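Side-chain contacts in uncharacterized ABC transporter solute-binding protein yclQ (Bacillus subtilis subsp. subtilis str. 168, PDB 3GFV), which binds the catecholate siderophore petrobactin, iron-free or ferric, as the solute-binding component of the YclNOPQ ABC transporter that takes up ferric-petrobactin: residues P117-G122 / A136-K141; D46-L51 / D55-L60; E130-D135 / G279-M284; D89-L94 / K110-I115. One frame throughout, in Å; residues are numbered along the deposited sequence.

Interaction 1: P117-G122 / A136-K141; sequences PTIYLG and AETIGK
Leu121, just past the end of strand 118-120, divides its two methyl groups between neighbouring residues of helix 128-142. CD1 goes to Ile139, lying 3.7 Å from Ile139 CG1 and 3.9 Å from Ile139 CD1, so it rests along the outer half of the isoleucine rather than meeting a single atom. CD2, the other branch, goes to Thr138 and stops 4.1 Å from Thr138 CG2. The forked end of leucine suits this place, because one branch can serve each of two residues one step apart on the helix.

Thr138 takes part with its methyl alone. With OG1 beside the backbone N (chi1 -78°), CG2 falls anti to that N and is turned to the strand, while OG1 bonds to Ser134 O one turn back. The hydroxyl is thus satisfied within its own helix, and the residue can behave as an apolar one toward Leu121. The same CG2 also lies 4.2 Å from Ile119 CD1, the extended end of the strand residue two places before Leu121.

Ile139 holds CG1 beside its backbone N (chi1 -67°), an arrangement that brings the CG1-CD1 arm up to Leu121 CD1; its other surroundings include Ser44, Thr47 and Leu48 of helix 42-50. The touching atoms are all carbons, and the contact is largely buried. Strand 118-120 is an outermost strand of the five-stranded parallel sheet, and a helix laid across one face of such a sheet through branched aliphatic residues is the packing of the three-layer alpha/beta lobe of periplasmic binding proteins.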
loop_
_atom_site.group_PDB
_atom_site.type_symbol
_atom_site.label_atom_id
_atom_site.label_comp_id
_atom_site.label_asym_id
_atom_site.label_seq_id
_atom_site.Cartn_x
_atom_site.Cartn_y
_atom_site.Cartn_z
ATOM N N PRO A 117 16.071 -17.678 -2.930
ATOM C CA PRO A 117 16.479 -16.280 -2.782
ATOM C C PRO A 117 15.263 -15.434 -2.455
ATOM O O PRO A 117 14.228 -15.565 -3.104
ATOM C CB PRO A 117 17.060 -15.928 -4.165
ATOM C CG PRO A 117 17.550 -17.282 -4.703
ATOM C CD PRO A 117 16.523 -18.276 -4.201
ATOM N N THR A 118 15.397 -14.583 -1.446
ATOM C CA THR A 118 14.284 -13.800 -0.959
ATOM C C THR A 118 14.700 -12.352 -0.906
ATOM O O THR A 118 15.802 -12.029 -0.457
ATOM C CB THR A 118 13.883 -14.264 0.452
ATOM O OG1 THR A 118 13.485 -15.634 0.377
ATOM C CG2 THR A 118 12.721 -13.425 0.998
ATOM N N ILE A 119 13.821 -11.484 -1.383
ATOM C CA ILE A 119 14.076 -10.060 -1.319
ATOM C C ILE A 119 12.901 -9.386 -0.638
ATOM O O ILE A 119 11.758 -9.808 -0.780
ATOM C CB ILE A 119 14.324 -9.457 -2.725
ATOM C CG1 ILE A 119 13.068 -9.602 -3.610
ATOM C CG2 ILE A 119 15.580 -10.119 -3.364
ATOM C CD1 ILE A 119 13.169 -8.941 -4.988
ATOM N N TYR A 120 13.213 -8.334 0.102
ATOM C CA TYR A 120 12.209 -7.491 0.752
ATOM C C TYR A 120 11.905 -6.264 -0.095
ATOM O O TYR A 120 12.826 -5.498 -0.431
ATOM C CB TYR A 120 12.766 -7.081 2.104
ATOM C CG TYR A 120 11.874 -6.178 2.909
ATOM C CD1 TYR A 120 11.132 -6.689 3.963
ATOM C CD2 TYR A 120 11.810 -4.818 2.646
ATOM C CE1 TYR A 120 10.318 -5.858 4.738
ATOM C CE2 TYR A 120 10.988 -3.974 3.416
ATOM C CZ TYR A 120 10.251 -4.516 4.458
ATOM O OH TYR A 120 9.432 -3.716 5.233
ATOM N N LEU A 121 10.638 -6.080 -0.467
ATOM C CA LEU A 121 10.245 -4.903 -1.262
ATOM C C LEU A 121 9.094 -4.118 -0.605
ATOM O O LEU A 121 8.083 -3.819 -1.248
ATOM C CB LEU A 121 9.798 -5.291 -2.671
ATOM C CG LEU A 121 10.867 -5.952 -3.550
ATOM C CD1 LEU A 121 10.313 -6.255 -4.949
ATOM C CD2 LEU A 121 12.139 -5.089 -3.640
ATOM N N GLY A 122 9.228 -3.769 0.657
ATOM C CA GLY A 122 8.219 -2.889 1.247
ATOM C C GLY A 122 8.611 -1.431 1.204
ATOM O O GLY A 122 9.781 -1.101 1.351
ATOM N N ALA A 136 10.230 -0.632 -7.484
ATOM C CA ALA A 136 9.804 -0.803 -8.874
ATOM C C ALA A 136 11.002 -1.066 -9.783
ATOM O O ALA A 136 10.993 -1.972 -10.626
ATOM C CB ALA A 136 9.015 0.452 -9.362
ATOM N N GLU A 137 12.042 -0.261 -9.624
ATOM C CA GLU A 137 13.235 -0.417 -10.463
ATOM C C GLU A 137 13.899 -1.776 -10.292
ATOM O O GLU A 137 14.482 -2.327 -11.252
ATOM C CB GLU A 137 14.227 0.710 -10.204
ATOM C CG GLU A 137 13.702 2.044 -10.690
ATOM C CD GLU A 137 14.581 3.206 -10.301
ATOM O OE1 GLU A 137 15.428 3.038 -9.396
ATOM O OE2 GLU A 137 14.417 4.289 -10.903
ATOM N N THR A 138 13.831 -2.305 -9.075
ATOM C CA THR A 138 14.390 -3.635 -8.787
ATOM C C THR A 138 13.635 -4.692 -9.575
ATOM O O THR A 138 14.231 -5.578 -10.192
ATOM C CB THR A 138 14.361 -3.943 -7.261
ATOM O OG1 THR A 138 15.441 -3.245 -6.622
ATOM C CG2 THR A 138 14.496 -5.444 -6.983
ATOM N N ILE A 139 12.310 -4.609 -9.552
ATOM C CA ILE A 139 11.503 -5.523 -10.351
ATOM C C ILE A 139 11.829 -5.382 -11.843
ATOM O O ILE A 139 11.996 -6.373 -12.558
ATOM C CB ILE A 139 10.001 -5.337 -10.057
ATOM C CG1 ILE A 139 9.720 -5.784 -8.620
ATOM C CG2 ILE A 139 9.161 -6.130 -11.037
ATOM C CD1 ILE A 139 8.281 -5.559 -8.150
ATOM N N GLY A 140 11.950 -4.144 -12.309
ATOM C CA GLY A 140 12.364 -3.912 -13.686
ATOM C C GLY A 140 13.663 -4.605 -14.055
ATOM O O GLY A 140 13.790 -5.204 -15.133
ATOM N N LYS A 141 14.645 -4.517 -13.165
ATOM C CA LYS A 141 15.957 -5.108 -13.437
ATOM C C LYS A 141 15.895 -6.627 -13.470
ATOM O O LYS A 141 16.505 -7.264 -14.351
ATOM C CB LYS A 141 16.989 -4.647 -12.406
ATOM C CG LYS A 141 17.491 -3.221 -12.621
ATOM C CD LYS A 141 18.216 -2.713 -11.375
ATOM C CE LYS A 141 18.755 -1.296 -11.560
ATOM N NZ LYS A 141 17.709 -0.314 -11.976
#

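Interaction 2: D46-L51 / D55-L60; sequences DTLDKL and DIVAGL
Leu48 reaches from helix 42-50 to two successive residues, Ile56 and Val57, and makes the whole of this apolar contact. Its CD1 lies 4.3 Å from Val57 CG2, and its CD2 lies 4.4 Å from Ile56 CD1. These are relaxed van der Waals distances. The Ile56 arm gets there by folding twice, at chi1 (55°) and at chi2 (68°), which carries CD1 toward the helix although the residue does not start out in that direction. Val57 needs no such bend: its short beta-branched side chain, well suited to a strand, already faces Leu48. Phe143, in a loop, touches both Leu48 and Ile56.

The hydrogen bonds belong to each segment and its own surroundings. Within the helix, Lys50 N bonds to Asp46 O at 2.9 Å, whereas Ile56 and Ala58 pair with Val37 on the neighbouring strand.

The polar side chains of the helix find their partners in other parts of the fold. Asp46 is gripped by Tyr68 OH and Ser283 OG at OD1 and by Glu282 N at OD2, and Thr47 OG1 accepts from Leu281 N; together they bind the start of helix 281-296.

Helix 42-50 joins strand 37-39 to its parallel neighbour 57-60, so Leu48 packs the connecting helix against the second strand of a beta-alpha-beta crossover, the building unit of parallel alpha/beta sheets.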
loop_
_atom_site.group_PDB
_atom_site.type_symbol
_atom_site.label_atom_id
_atom_site.label_comp_id
_atom_site.label_asym_id
_atom_site.label_seq_id
_atom_site.Cartn_x
_atom_site.Cartn_y
_atom_site.Cartn_z
ATOM N N ASP A 46 1.219 -6.369 -7.909
ATOM C CA ASP A 46 0.523 -5.549 -8.887
ATOM C C ASP A 46 1.490 -4.876 -9.858
ATOM O O ASP A 46 1.125 -4.599 -11.005
ATOM C CB ASP A 46 -0.547 -4.608 -8.249
ATOM C CG ASP A 46 0.014 -3.313 -7.644
ATOM O OD1 ASP A 46 -0.468 -2.939 -6.546
ATOM O OD2 ASP A 46 0.878 -2.636 -8.263
ATOM N N THR A 47 2.732 -4.673 -9.420
ATOM C CA THR A 47 3.770 -4.234 -10.353
ATOM C C THR A 47 4.044 -5.352 -11.361
ATOM O O THR A 47 4.074 -5.103 -12.555
ATOM C CB THR A 47 5.057 -3.783 -9.636
ATOM O OG1 THR A 47 4.787 -2.588 -8.879
ATOM C CG2 THR A 47 6.201 -3.489 -10.649
ATOM N N LEU A 48 4.207 -6.584 -10.890
ATOM C CA LEU A 48 4.381 -7.698 -11.815
ATOM C C LEU A 48 3.221 -7.752 -12.816
ATOM O O LEU A 48 3.428 -7.953 -14.017
ATOM C CB LEU A 48 4.506 -9.007 -11.032
ATOM C CG LEU A 48 5.774 -9.164 -10.199
ATOM C CD1 LEU A 48 5.672 -10.412 -9.309
ATOM C CD2 LEU A 48 7.014 -9.242 -11.093
ATOM N N ASP A 49 1.996 -7.548 -12.330
ATOM C CA ASP A 49 0.826 -7.591 -13.198
ATOM C C ASP A 49 0.866 -6.487 -14.254
ATOM O O ASP A 49 0.588 -6.736 -15.425
ATOM C CB ASP A 49 -0.472 -7.474 -12.397
ATOM C CG ASP A 49 -1.707 -7.569 -13.281
ATOM O OD1 ASP A 49 -2.012 -8.686 -13.755
ATOM O OD2 ASP A 49 -2.365 -6.524 -13.513
ATOM N N LYS A 50 1.201 -5.268 -13.831
ATOM C CA LYS A 50 1.271 -4.132 -14.749
ATOM C C LYS A 50 2.300 -4.386 -15.858
ATOM O O LYS A 50 2.143 -3.939 -17.001
ATOM C CB LYS A 50 1.639 -2.865 -13.979
ATOM C CG LYS A 50 1.757 -1.610 -14.840
ATOM C CD LYS A 50 0.395 -1.173 -15.352
ATOM C CE LYS A 50 0.501 0.017 -16.306
ATOM N NZ LYS A 50 -0.739 0.158 -17.132
ATOM N N LEU A 51 3.357 -5.114 -15.518
ATOM C CA LEU A 51 4.437 -5.377 -16.460
ATOM C C LEU A 51 4.134 -6.600 -17.326
ATOM O O LEU A 51 4.962 -7.007 -18.131
ATOM C CB LEU A 51 5.754 -5.580 -15.712
ATOM C CG LEU A 51 6.169 -4.384 -14.858
ATOM C CD1 LEU A 51 7.415 -4.703 -14.059
ATOM C CD2 LEU A 51 6.384 -3.166 -15.732
ATOM N N ASP A 55 2.362 -14.657 -15.593
ATOM C CA ASP A 55 2.726 -16.041 -15.867
ATOM C C ASP A 55 3.829 -16.579 -14.969
ATOM O O ASP A 55 3.971 -17.793 -14.833
ATOM C CB ASP A 55 3.146 -16.215 -17.331
ATOM C CG ASP A 55 1.975 -16.153 -18.277
ATOM O OD1 ASP A 55 0.820 -16.246 -17.801
ATOM O OD2 ASP A 55 2.207 -16.010 -19.499
ATOM N N ILE A 56 4.617 -15.696 -14.367
ATOM C CA ILE A 56 5.742 -16.176 -13.569
ATOM C C ILE A 56 5.463 -16.121 -12.060
ATOM O O ILE A 56 6.340 -16.383 -11.236
ATOM C CB ILE A 56 7.092 -15.519 -13.982
ATOM C CG1 ILE A 56 7.004 -13.985 -13.932
ATOM C CG2 ILE A 56 7.491 -15.970 -15.389
ATOM C CD1 ILE A 56 6.862 -13.427 -12.493
ATOM N N VAL A 57 4.231 -15.781 -11.709
ATOM C CA VAL A 57 3.821 -15.825 -10.303
ATOM C C VAL A 57 3.407 -17.244 -9.948
ATOM O O VAL A 57 2.402 -17.737 -10.457
ATOM C CB VAL A 57 2.628 -14.907 -10.031
ATOM C CG1 VAL A 57 2.258 -14.937 -8.551
ATOM C CG2 VAL A 57 2.951 -13.486 -10.465
ATOM N N ALA A 58 4.172 -17.902 -9.080
ATOM C CA ALA A 58 3.842 -19.277 -8.693
ATOM C C ALA A 58 2.771 -19.360 -7.612
ATOM O O ALA A 58 2.015 -20.339 -7.540
ATOM C CB ALA A 58 5.094 -20.021 -8.242
ATOM N N GLY A 59 2.717 -18.346 -6.758
ATOM C CA GLY A 59 1.867 -18.410 -5.575
ATOM C C GLY A 59 1.833 -17.101 -4.818
ATOM O O GLY A 59 2.749 -16.267 -4.931
ATOM N N LEU A 60 0.768 -16.927 -4.038
ATOM C CA LEU A 60 0.560 -15.719 -3.255
ATOM C C LEU A 60 -0.439 -16.093 -2.155
ATOM O O LEU A 60 -1.161 -17.088 -2.275
ATOM C CB LEU A 60 -0.044 -14.615 -4.127
ATOM C CG LEU A 60 -1.345 -14.981 -4.855
ATOM C CD1 LEU A 60 -2.403 -13.913 -4.592
ATOM C CD2 LEU A 60 -1.072 -15.133 -6.364
#

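Interaction 3: E130-D135 / G279-M284; sequences ESFKSD and GGLESM
The ring of Phe132 has Met284, a selenomethionine, over one face and a bridging water over the other. Met284 CE sits 4.0 Å above the plane, close to its centre, in a CH-pi contact, and SE stands further off above the same face, giving a Met-aromatic contact. On the opposite face water 1 lies toward the rim. Gly280 O is at the ring edge, near the plane and 3.5 Å from Phe132 CE1; Gly279 O comes in obliquely.

The place is where helix 128-142 meets the start of helix 281-296, in the binding-protein fold whose two lobes are joined by a long helix. That helix, 146-170, adds Leu153 and Ile156 to the surroundings of the ring.

A chi1 of -179°, with CG opposite the backbone N, carries the Phe132 ring out to residues 279-280. Met284 starts out the same way, but its chain then bends at chi2 (64°) and again at chi3, curling CE back over the ring, while its CB touches Phe132 CZ at 3.5 Å. The long, flexible side chain of methionine, here carrying selenium in place of sulfur, suits this wrapping.

Glycine suits position 279, whose positive phi would jam a CB against the preceding carbonyl. Its oxygen accepts from water 1 at 2.8 Å, and the same water donates to Phe132 O, so it ties the two backbones together. Gly280 is the N-cap of helix 281-296, and its N donates to Ser283 OG, three residues on, at 3.1 Å (150° at the hydrogen).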
loop_
_atom_site.group_PDB
_atom_site.type_symbol
_atom_site.label_atom_id
_atom_site.label_comp_id
_atom_site.label_asym_id
_atom_site.label_seq_id
_atom_site.Cartn_x
_atom_site.Cartn_y
_atom_site.Cartn_z
ATOM N N GLU A 130 11.336 7.470 -2.576
ATOM C CA GLU A 130 12.646 6.853 -2.768
ATOM C C GLU A 130 12.511 5.330 -2.774
ATOM O O GLU A 130 12.987 4.666 -3.698
ATOM C CB GLU A 130 13.624 7.296 -1.678
ATOM C CG GLU A 130 14.982 6.604 -1.725
ATOM C CD GLU A 130 15.936 7.106 -0.645
ATOM O OE1 GLU A 130 16.386 6.286 0.185
ATOM O OE2 GLU A 130 16.224 8.322 -0.617
ATOM N N SER A 131 11.856 4.790 -1.746
ATOM C CA SER A 131 11.694 3.339 -1.622
ATOM C C SER A 131 10.741 2.803 -2.693
ATOM O O SER A 131 10.971 1.714 -3.244
ATOM C CB SER A 131 11.244 2.925 -0.197
ATOM O OG SER A 131 9.975 3.466 0.092
ATOM N N PHE A 132 9.683 3.558 -2.996
ATOM C CA PHE A 132 8.735 3.179 -4.051
ATOM C C PHE A 132 9.467 3.031 -5.386
ATOM O O PHE A 132 9.354 2.024 -6.075
ATOM C CB PHE A 132 7.642 4.239 -4.198
ATOM C CG PHE A 132 6.608 3.915 -5.250
ATOM C CD1 PHE A 132 5.549 3.069 -4.954
ATOM C CD2 PHE A 132 6.666 4.494 -6.519
ATOM C CE1 PHE A 132 4.581 2.774 -5.912
ATOM C CE2 PHE A 132 5.712 4.194 -7.487
ATOM C CZ PHE A 132 4.651 3.338 -7.170
ATOM N N LYS A 133 10.220 4.044 -5.770
ATOM C CA LYS A 133 10.946 3.923 -7.035
ATOM C C LYS A 133 11.980 2.802 -7.003
ATOM O O LYS A 133 12.147 2.067 -7.980
ATOM C CB LYS A 133 11.588 5.246 -7.411
ATOM C CG LYS A 133 10.537 6.301 -7.723
ATOM C CD LYS A 133 11.185 7.622 -8.116
ATOM C CE LYS A 133 10.198 8.491 -8.871
ATOM N NZ LYS A 133 10.802 9.799 -9.226
ATOM N N SER A 134 12.671 2.660 -5.880
ATOM C CA SER A 134 13.699 1.629 -5.796
ATOM C C SER A 134 13.090 0.240 -5.949
ATOM O O SER A 134 13.632 -0.612 -6.643
ATOM C CB SER A 134 14.490 1.756 -4.500
ATOM O OG SER A 134 15.361 0.656 -4.355
ATOM N N ASP A 135 11.940 0.021 -5.322
ATOM C CA ASP A 135 11.278 -1.287 -5.396
ATOM C C ASP A 135 10.887 -1.597 -6.828
ATOM O O ASP A 135 11.140 -2.709 -7.314
ATOM C CB ASP A 135 10.012 -1.307 -4.532
ATOM C CG ASP A 135 10.324 -1.356 -3.043
ATOM O OD1 ASP A 135 11.523 -1.484 -2.685
ATOM O OD2 ASP A 135 9.364 -1.255 -2.234
ATOM N N GLY A 279 2.085 0.478 -2.742
ATOM C CA GLY A 279 3.513 0.454 -3.013
ATOM C C GLY A 279 3.853 -0.138 -4.363
ATOM O O GLY A 279 5.029 -0.245 -4.676
ATOM N N GLY A 280 2.838 -0.487 -5.153
ATOM C CA GLY A 280 3.037 -1.014 -6.495
ATOM C C GLY A 280 2.557 -0.066 -7.576
ATOM O O GLY A 280 1.912 0.938 -7.299
ATOM N N LEU A 281 2.876 -0.366 -8.831
ATOM C CA LEU A 281 2.503 0.547 -9.913
ATOM C C LEU A 281 0.981 0.698 -10.032
ATOM O O LEU A 281 0.479 1.781 -10.288
ATOM C CB LEU A 281 3.085 0.083 -11.251
ATOM C CG LEU A 281 4.611 -0.020 -11.330
ATOM C CD1 LEU A 281 5.010 -0.576 -12.701
ATOM C CD2 LEU A 281 5.319 1.319 -11.056
ATOM N N GLU A 282 0.236 -0.383 -9.833
ATOM C CA GLU A 282 -1.212 -0.291 -9.989
ATOM C C GLU A 282 -1.858 0.342 -8.767
ATOM O O GLU A 282 -2.701 1.229 -8.893
ATOM C CB GLU A 282 -1.829 -1.665 -10.234
ATOM C CG GLU A 282 -1.250 -2.332 -11.477
ATOM C CD GLU A 282 -1.870 -3.671 -11.827
ATOM O OE1 GLU A 282 -2.550 -4.264 -10.978
ATOM O OE2 GLU A 282 -1.653 -4.127 -12.986
ATOM N N SER A 283 -1.461 -0.115 -7.584
ATOM C CA SER A 283 -2.060 0.418 -6.364
ATOM C C SER A 283 -1.760 1.916 -6.233
ATOM O O SER A 283 -2.640 2.687 -5.854
ATOM C CB SER A 283 -1.647 -0.377 -5.109
ATOM O OG SER A 283 -0.260 -0.660 -5.062
HETATM N N MSE A 284 -0.547 2.341 -6.598
HETATM C CA MSE A 284 -0.217 3.764 -6.495
HETATM C C MSE A 284 -1.112 4.561 -7.453
HETATM O O MSE A 284 -1.643 5.625 -7.105
HETATM C CB MSE A 284 1.257 3.993 -6.806
HETATM C CG MSE A 284 1.651 5.440 -7.000
HETATM SE SE MSE A 284 1.427 6.579 -5.401
HETATM C CE MSE A 284 3.109 6.256 -4.496
HETATM O O HOH W 1 7.030 0.300 -6.509
HETATM O O HOH W 2 6.968 -1.609 -3.285
#

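Interaction 4: D89-L94 / K110-I115; sequences DKVAEL and KEFSKI
Val91 and Ile115 meet at roughly a right angle, the valine fork of helix 88-93 set across the arm of the isoleucine from helix 109-115. Val91 CG1 lies 4.0 Å from Ile115 CD1. Its other branch, CG2, is directed at Phe112 and arrives at the rim of the ring, near the ring plane, 4.4 Å from CE1. One beta-branched residue thus serves two partners a turn apart on the facing helix, while the phenylalanine presents an edge here and keeps its ring in contact with Phe88 and Phe40.

Ile115 is likewise divided. With CG1 beside the backbone N (chi1 -58°) and CG2 anti to it, the two arms spread apart: CD1 goes to Val91, and CG2 comes down on the backbone of Ala92, 3.9 Å from its CA. Ala92 fits because it is small; its methyl offers only a light touch, with CB 4.3 Å from Ile115 CD1, and the chains can approach to 5.9 Å between the CA atoms of Ala92 and Ile115. This part of the contact lies toward the solvent, whereas Val91 and Phe112 are buried.

The polar residues keep apart from the interface. Lys90 NZ forms a salt bridge with Glu93 OE2, approaching from above the carboxylate plane.

The axes of segments 89-93 and 110-115 run in broadly the same direction, 25° apart and 10.3 Å at closest approach. Val91, Phe112 and Ile115 all rest on Ile99 of strand 98-101, so the pair forms part of one helical layer over a parallel sheet, as in Rossmann-like alpha/beta domains.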
loop_
_atom_site.group_PDB
_atom_site.type_symbol
_atom_site.label_atom_id
_atom_site.label_comp_id
_atom_site.label_asym_id
_atom_site.label_seq_id
_atom_site.Cartn_x
_atom_site.Cartn_y
_atom_site.Cartn_z
ATOM N N ASP A 89 5.352 -24.753 4.198
ATOM C CA ASP A 89 5.502 -26.024 3.499
ATOM C C ASP A 89 5.041 -25.920 2.053
ATOM O O ASP A 89 5.661 -26.486 1.140
ATOM C CB ASP A 89 4.681 -27.113 4.198
ATOM C CG ASP A 89 5.342 -27.627 5.464
ATOM O OD1 ASP A 89 6.454 -27.177 5.797
ATOM O OD2 ASP A 89 4.755 -28.519 6.111
ATOM N N LYS A 90 3.926 -25.227 1.843
ATOM C CA LYS A 90 3.425 -25.047 0.496
ATOM C C LYS A 90 4.392 -24.201 -0.331
ATOM O O LYS A 90 4.651 -24.511 -1.499
ATOM C CB LYS A 90 2.053 -24.398 0.507
ATOM C CG LYS A 90 1.430 -24.316 -0.874
ATOM C CD LYS A 90 1.223 -25.713 -1.439
ATOM C CE LYS A 90 0.532 -25.662 -2.790
ATOM N NZ LYS A 90 0.086 -27.017 -3.226
ATOM N N VAL A 91 4.917 -23.134 0.265
ATOM C CA VAL A 91 5.941 -22.330 -0.421
ATOM C C VAL A 91 7.100 -23.220 -0.915
ATOM O O VAL A 91 7.495 -23.145 -2.086
ATOM C CB VAL A 91 6.479 -21.166 0.447
ATOM C CG1 VAL A 91 7.589 -20.406 -0.314
ATOM C CG2 VAL A 91 5.344 -20.211 0.815
ATOM N N ALA A 92 7.620 -24.065 -0.023
ATOM C CA ALA A 92 8.718 -24.973 -0.335
ATOM C C ALA A 92 8.314 -25.958 -1.428
ATOM O O ALA A 92 9.097 -26.248 -2.329
ATOM C CB ALA A 92 9.182 -25.709 0.909
ATOM N N GLU A 93 7.072 -26.434 -1.367
ATOM C CA GLU A 93 6.573 -27.399 -2.350
ATOM C C GLU A 93 6.607 -26.868 -3.787
ATOM O O GLU A 93 6.783 -27.631 -4.742
ATOM C CB GLU A 93 5.155 -27.827 -1.971
ATOM C CG GLU A 93 4.434 -28.702 -2.982
ATOM C CD GLU A 93 3.006 -29.015 -2.546
ATOM O OE1 GLU A 93 2.742 -28.997 -1.321
ATOM O OE2 GLU A 93 2.150 -29.271 -3.421
ATOM N N LEU A 94 6.456 -25.561 -3.931
ATOM C CA LEU A 94 6.437 -24.924 -5.240
ATOM C C LEU A 94 7.828 -24.833 -5.873
ATOM O O LEU A 94 7.951 -24.530 -7.058
ATOM C CB LEU A 94 5.831 -23.518 -5.132
ATOM C CG LEU A 94 4.382 -23.453 -4.663
ATOM C CD1 LEU A 94 3.977 -22.012 -4.384
ATOM C CD2 LEU A 94 3.451 -24.058 -5.691
ATOM N N LYS A 110 14.735 -15.033 7.370
ATOM C CA LYS A 110 15.682 -16.138 7.447
ATOM C C LYS A 110 15.053 -17.458 6.988
ATOM O O LYS A 110 15.697 -18.264 6.314
ATOM C CB LYS A 110 16.207 -16.261 8.879
ATOM C CG LYS A 110 17.128 -17.411 9.116
ATOM C CD LYS A 110 17.717 -17.305 10.522
ATOM C CE LYS A 110 18.427 -18.584 10.931
ATOM N NZ LYS A 110 19.092 -18.404 12.247
ATOM N N GLU A 111 13.793 -17.678 7.371
ATOM C CA GLU A 111 13.081 -18.914 7.035
ATOM C C GLU A 111 12.812 -19.011 5.527
ATOM O O GLU A 111 12.958 -20.070 4.914
ATOM C CB GLU A 111 11.762 -19.008 7.829
ATOM C CG GLU A 111 11.379 -20.428 8.239
ATOM C CD GLU A 111 10.050 -20.528 9.010
ATOM O OE1 GLU A 111 9.357 -21.559 8.837
ATOM O OE2 GLU A 111 9.700 -19.604 9.787
ATOM N N PHE A 112 12.405 -17.896 4.930
ATOM C CA PHE A 112 12.122 -17.867 3.504
ATOM C C PHE A 112 13.413 -18.070 2.710
ATOM O O PHE A 112 13.419 -18.751 1.684
ATOM C CB PHE A 112 11.499 -16.527 3.134
ATOM C CG PHE A 112 9.994 -16.450 3.370
ATOM C CD1 PHE A 112 9.124 -17.293 2.677
ATOM C CD2 PHE A 112 9.460 -15.514 4.252
ATOM C CE1 PHE A 112 7.741 -17.195 2.860
ATOM C CE2 PHE A 112 8.078 -15.423 4.454
ATOM C CZ PHE A 112 7.224 -16.257 3.752
ATOM N N SER A 113 14.500 -17.475 3.198
ATOM C CA SER A 113 15.801 -17.551 2.516
ATOM C C SER A 113 16.359 -18.965 2.436
ATOM O O SER A 113 17.151 -19.260 1.548
ATOM C CB SER A 113 16.833 -16.637 3.174
ATOM O OG SER A 113 16.474 -15.278 3.025
ATOM N N LYS A 114 15.951 -19.836 3.364
ATOM C CA LYS A 114 16.323 -21.247 3.293
ATOM C C LYS A 114 15.623 -21.956 2.130
ATOM O O LYS A 114 16.113 -22.967 1.624
ATOM C CB LYS A 114 16.021 -21.970 4.616
ATOM C CG LYS A 114 16.968 -21.621 5.753
ATOM C CD LYS A 114 17.098 -22.783 6.744
ATOM C CE LYS A 114 18.144 -22.507 7.822
ATOM N NZ LYS A 114 17.679 -21.489 8.805
ATOM N N ILE A 115 14.485 -21.418 1.696
ATOM C CA ILE A 115 13.740 -22.008 0.580
ATOM C C ILE A 115 14.255 -21.521 -0.779
ATOM O O ILE A 115 14.469 -22.302 -1.703
ATOM C CB ILE A 115 12.233 -21.700 0.700
ATOM C CG1 ILE A 115 11.683 -22.232 2.030
ATOM C CG2 ILE A 115 11.468 -22.273 -0.482
ATOM C CD1 ILE A 115 10.278 -21.766 2.332
#

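From the N terminus, interaction 2 comes first and closes the short loop between helix 42-50 and strand 57-60. Interaction 4 follows, bringing together the helices that precede and follow strand 98-101 in the chain, and interaction 1 then returns helix 128-142 to strand 118-120. These three stand in series, and all belong to the lobe built on the five-stranded parallel sheet, with interactions 1 and 2 meeting through Ile139, Leu48 and Leu51. Interaction 3 spans 144 residues: it crosses interaction 1, since its first segment lies between 117-122 and 136-141, and ties helix 128-142 to the C-terminal helix after the chain has passed through the second lobe.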